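Local structure of PA0821 (Pseudomonas aeruginosa, 7DRG) at residues L160-L163 and Q164-D168; P151-Y154 and Q155-Q158. The protein probably serves as the immunity protein (antitoxin) that protects its own cell from a putative VRR-NUC domain effector delivered by the type VI secretion system. All coordinates share one frame; numbering follows the deposited sequence.

Contact 1. Residues L160-L163 and Q164-D168; sequences LDFL and QLFID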
loop_
_atom_site.group_PDB
_atom_site.type_symbol
_atom_site.label_atom_id
_atom_site.label_comp_id
_atom_site.label_asym_id
_atom_site.label_seq_id
_atom_site.Cartn_x
_atom_site.Cartn_y
_atom_site.Cartn_z
ATOM N N LEU B 160 17.259 -19.079 17.978
ATOM C CA LEU B 160 18.695 -18.872 17.848
ATOM C C LEU B 160 19.281 -19.482 16.581
ATOM O O LEU B 160 20.460 -19.249 16.295
ATOM C CB LEU B 160 19.433 -19.438 19.070
ATOM C CG LEU B 160 18.993 -18.838 20.405
ATOM C CD1 LEU B 160 19.868 -19.379 21.516
ATOM C CD2 LEU B 160 19.052 -17.316 20.370
ATOM N N ASP B 161 18.497 -20.233 15.804
ATOM C CA ASP B 161 19.082 -21.000 14.702
ATOM C C ASP B 161 19.513 -20.103 13.542
ATOM O O ASP B 161 20.653 -20.194 13.072
ATOM C CB ASP B 161 18.100 -22.062 14.210
ATOM C CG ASP B 161 18.042 -23.275 15.116
ATOM O OD1 ASP B 161 18.618 -23.230 16.229
ATOM O OD2 ASP B 161 17.430 -24.284 14.704
ATOM N N PHE B 162 18.605 -19.259 13.039
ATOM C CA PHE B 162 18.980 -18.364 11.948
ATOM C C PHE B 162 20.103 -17.431 12.377
ATOM O O PHE B 162 21.064 -17.209 11.631
ATOM C CB PHE B 162 17.761 -17.566 11.475
ATOM C CG PHE B 162 18.082 -16.528 10.443
ATOM C CD1 PHE B 162 18.552 -15.280 10.817
ATOM C CD2 PHE B 162 17.932 -16.802 9.090
ATOM C CE1 PHE B 162 18.872 -14.328 9.881
ATOM C CE2 PHE B 162 18.241 -15.842 8.140
ATOM C CZ PHE B 162 18.715 -14.611 8.533
ATOM N N LEU B 163 19.993 -16.871 13.585
ATOM C CA LEU B 163 21.033 -15.989 14.087
ATOM C C LEU B 163 22.394 -16.684 14.094
ATOM O O LEU B 163 23.394 -16.105 13.655
ATOM C CB LEU B 163 20.640 -15.521 15.491
ATOM C CG LEU B 163 21.655 -14.724 16.297
ATOM C CD1 LEU B 163 22.034 -13.460 15.562
ATOM C CD2 LEU B 163 21.058 -14.410 17.672
ATOM N N GLN B 164 22.443 -17.936 14.562
ATOM C CA GLN B 164 23.693 -18.687 14.551
ATOM C C GLN B 164 24.230 -18.863 13.134
ATOM O O GLN B 164 25.439 -18.749 12.901
ATOM C CB GLN B 164 23.488 -20.050 15.215
ATOM C CG GLN B 164 24.778 -20.823 15.420
ATOM C CD GLN B 164 25.641 -20.221 16.514
ATOM O OE1 GLN B 164 25.253 -20.203 17.688
ATOM N NE2 GLN B 164 26.806 -19.707 16.137
ATOM N N LEU B 165 23.347 -19.139 12.173
ATOM C CA LEU B 165 23.786 -19.260 10.783
ATOM C C LEU B 165 24.388 -17.954 10.288
ATOM O O LEU B 165 25.443 -17.948 9.644
ATOM C CB LEU B 165 22.621 -19.676 9.878
ATOM C CG LEU B 165 21.984 -21.047 10.067
ATOM C CD1 LEU B 165 20.826 -21.203 9.082
ATOM C CD2 LEU B 165 23.011 -22.164 9.887
ATOM N N PHE B 166 23.713 -16.829 10.559
ATOM C CA PHE B 166 24.188 -15.548 10.045
ATOM C C PHE B 166 25.582 -15.228 10.572
ATOM O O PHE B 166 26.459 -14.796 9.812
ATOM C CB PHE B 166 23.190 -14.437 10.399
ATOM C CG PHE B 166 23.417 -13.161 9.645
ATOM C CD1 PHE B 166 22.907 -13.004 8.367
ATOM C CD2 PHE B 166 24.136 -12.118 10.209
ATOM C CE1 PHE B 166 23.122 -11.829 7.667
ATOM C CE2 PHE B 166 24.348 -10.947 9.514
ATOM C CZ PHE B 166 23.834 -10.802 8.239
ATOM N N ILE B 167 25.814 -15.462 11.865
ATOM C CA ILE B 167 27.137 -15.223 12.433
ATOM C C ILE B 167 28.151 -16.218 11.878
ATOM O O ILE B 167 29.272 -15.842 11.520
ATOM C CB ILE B 167 27.072 -15.281 13.968
ATOM C CG1 ILE B 167 26.014 -14.314 14.511
ATOM C CG2 ILE B 167 28.446 -14.998 14.559
ATOM C CD1 ILE B 167 26.140 -12.907 13.998
ATOM N N ASP B 168 27.785 -17.502 11.817
ATOM C CA ASP B 168 28.701 -18.511 11.290
ATOM C C ASP B 168 29.093 -18.200 9.854
ATOM O O ASP B 168 30.262 -18.347 9.477
ATOM C CB ASP B 168 28.073 -19.902 11.367
ATOM C CG ASP B 168 28.082 -20.477 12.784
ATOM O OD1 ASP B 168 28.620 -19.821 13.692
ATOM O OD2 ASP B 168 27.536 -21.583 12.990
#
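The opening turns of helix 161-173 are held by four successive i to i+4 backbone hydrogen bonds, in which the carbonyls of Leu160, Asp161, Phe162 and Leu163 accept from the amides of Gln164, Leu165, Phe166 and Ile167. The first, Gln164 N to Leu160 O, is 2.9 Å long; the straightest, Ile167 N to Leu163 O, has an N-H...O angle of 168°. Two apolar pairs, each spanning one turn, lie along the same helix. Carbon CE1 of the Phe162 ring lies 4.4 Å from Phe166 CB, an oblique approach. Leu163 CD1 lies 4.2 Å from Ile167 CG1. That branch of Ile167 stands beside its own backbone N (chi1 -55°), which also sets CG1 3.3 Å from Leu163 O. The helix is amphipathic, and these residues form its inward face: Phe162, Leu163 and Phe166 rest on Leu233 of strand 233-237, Phe166 and Ile167 on Val269 of strand 267-272, and the Phe162 ring meets that of Phe148 on strand 144-151. The outer side is polar. There the Gln164 chain bends at chi2 and carries NE2 to Asp168 OD1, a hydrogen bond of 3.0 Å. Asp168 OD1 lies close to the amide plane of Gln164, whereas NE2 approaches from above the carboxylate plane, 43° out of it. OD1 has a second partner in Arg171 NH2, a salt bridge, while Glu64 OE2 comes close to OD2, and these neighbours may pull the ionisation of Asp168 in opposite directions.

Contact 2. Residues P151-Y154 and Q155-Q158; sequences PLLY and QERQ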
loop_
_atom_site.group_PDB
_atom_site.type_symbol
_atom_site.label_atom_id
_atom_site.label_comp_id
_atom_site.label_asym_id
_atom_site.label_seq_id
_atom_site.Cartn_x
_atom_site.Cartn_y
_atom_site.Cartn_z
ATOM N N PRO B 151 11.604 -19.846 7.442
ATOM C CA PRO B 151 10.243 -19.359 7.696
ATOM C C PRO B 151 10.138 -18.635 9.027
ATOM O O PRO B 151 10.905 -18.878 9.960
ATOM C CB PRO B 151 9.398 -20.641 7.713
ATOM C CG PRO B 151 10.241 -21.681 7.055
ATOM C CD PRO B 151 11.655 -21.311 7.313
ATOM N N LEU B 152 9.154 -17.740 9.106
ATOM C CA LEU B 152 8.909 -17.025 10.356
ATOM C C LEU B 152 8.508 -17.979 11.474
ATOM O O LEU B 152 8.899 -17.786 12.630
ATOM C CB LEU B 152 7.831 -15.962 10.148
ATOM C CG LEU B 152 8.145 -14.854 9.140
ATOM C CD1 LEU B 152 7.054 -13.789 9.185
ATOM C CD2 LEU B 152 9.489 -14.218 9.403
ATOM N N LEU B 153 7.715 -19.004 11.155
ATOM C CA LEU B 153 7.302 -19.952 12.185
ATOM C C LEU B 153 8.494 -20.748 12.695
ATOM O O LEU B 153 8.586 -21.037 13.893
ATOM C CB LEU B 153 6.215 -20.886 11.649
ATOM C CG LEU B 153 5.636 -21.894 12.650
ATOM C CD1 LEU B 153 4.998 -21.177 13.848
ATOM C CD2 LEU B 153 4.633 -22.817 11.973
ATOM N N TYR B 154 9.423 -21.097 11.804
ATOM C CA TYR B 154 10.647 -21.750 12.250
ATOM C C TYR B 154 11.415 -20.854 13.213
ATOM O O TYR B 154 11.901 -21.310 14.256
ATOM C CB TYR B 154 11.524 -22.128 11.048
ATOM C CG TYR B 154 12.700 -22.971 11.466
ATOM C CD1 TYR B 154 12.593 -24.349 11.538
ATOM C CD2 TYR B 154 13.902 -22.384 11.836
ATOM C CE1 TYR B 154 13.653 -25.120 11.950
ATOM C CE2 TYR B 154 14.973 -23.149 12.256
ATOM C CZ TYR B 154 14.842 -24.516 12.304
ATOM O OH TYR B 154 15.898 -25.290 12.726
ATOM N N GLN B 155 11.546 -19.572 12.866
ATOM C CA GLN B 155 12.247 -18.628 13.731
ATOM C C GLN B 155 11.597 -18.537 15.106
ATOM O O GLN B 155 12.296 -18.487 16.124
ATOM C CB GLN B 155 12.304 -17.249 13.065
ATOM C CG GLN B 155 12.688 -16.115 14.016
ATOM C CD GLN B 155 14.105 -16.234 14.555
ATOM O OE1 GLN B 155 14.955 -16.895 13.960
ATOM N NE2 GLN B 155 14.364 -15.577 15.679
ATOM N N GLU B 156 10.263 -18.521 15.165
ATOM C CA GLU B 156 9.617 -18.450 16.473
ATOM C C GLU B 156 9.865 -19.707 17.307
ATOM O O GLU B 156 10.008 -19.618 18.532
ATOM C CB GLU B 156 8.120 -18.187 16.298
ATOM C CG GLU B 156 7.809 -16.717 16.055
ATOM C CD GLU B 156 6.340 -16.453 15.810
ATOM O OE1 GLU B 156 5.586 -17.427 15.612
ATOM O OE2 GLU B 156 5.948 -15.268 15.799
ATOM N N ARG B 157 9.952 -20.878 16.670
ATOM C CA ARG B 157 10.182 -22.113 17.416
ATOM C C ARG B 157 11.657 -22.355 17.732
ATOM O O ARG B 157 11.966 -23.049 18.711
ATOM C CB ARG B 157 9.613 -23.297 16.637
ATOM C CG ARG B 157 8.111 -23.211 16.453
ATOM C CD ARG B 157 7.571 -24.271 15.517
ATOM N NE ARG B 157 6.116 -24.363 15.623
ATOM C CZ ARG B 157 5.338 -25.000 14.754
ATOM N NH1 ARG B 157 5.873 -25.598 13.698
ATOM N NH2 ARG B 157 4.025 -25.033 14.939
ATOM N N GLN B 158 12.577 -21.821 16.926
ATOM C CA GLN B 158 14.017 -21.992 17.128
ATOM C C GLN B 158 14.690 -20.630 17.008
ATOM O O GLN B 158 15.379 -20.349 16.019
ATOM C CB GLN B 158 14.612 -22.974 16.114
ATOM C CG GLN B 158 13.859 -24.290 15.964
ATOM C CD GLN B 158 13.977 -25.180 17.182
ATOM O OE1 GLN B 158 14.933 -25.075 17.952
ATOM N NE2 GLN B 158 13.006 -26.067 17.363
#
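Tyr154 O receives the amide of Gln158 in the shortest bond of this turn, Gln158 N to Tyr154 O being 2.8 Å with an N-H...O angle of 144°. The same two residues meet through their side chains. Gln158 CG sits over one face of the Tyr154 ring in a CH-pi contact, 4.1 Å from the ring centroid and displaced toward the rim, with Tyr154 CZ as its nearest ring atom at 3.8 Å. It is the aliphatic stem that touches; the amide plane beyond it is inclined 44° to the ring. Short as it is, helix 152-157 is defined at both ends here: Pro151 occupies the N-cap position, its carbonyl accepting from Gln155 N at 3.1 Å, and Gln158 is the first residue to leave helical backbone angles. Tyr154 is tied further by its OH, hydrogen-bonded to Asp161 OD2, and by an edge-to-face meeting with Trp125. On the exposed side Leu153 pairs with Arg157. The Leu153 methyl CD2 rests on one face of the Arg157 guanidinium, 3.5 Å from NH1 and 3.6 Å from CZ, while CD1 lies 3.8 Å from NE. Arg157 CG is placed beside its backbone N (chi1 -63°) and the chain runs extended to NE, which brings the flat group back over the leucine one turn earlier. Gln155 turns the other way, into the protein: its chain bends at chi2, its NE2 is hydrogen-bonded to Pro159 O, and it packs on Leu40 of strand 34-46. Leu152 touches Leu38 of that strand.

How the contacts relate
Contacts 1 and 2 lie on consecutive helices, 161-173 and 152-157, with centres about 13 Å apart and on the same side of the chain's centre. Contact 2 comes first in the chain, at the surface, and contact 1 follows in more buried surroundings. They touch directly: Tyr154 OH is hydrogen-bonded to Asp161 OD2 at 2.7 Å, and Gln155 OE1 packs 3.8 Å from Phe162 CB. The two side-chain contacts thus bridge the bend between the helices. Both contacts belong to the part of the chain shared with type VI immunity proteins of VRR-NUC effectors, and neither meets the other chain of the assembly.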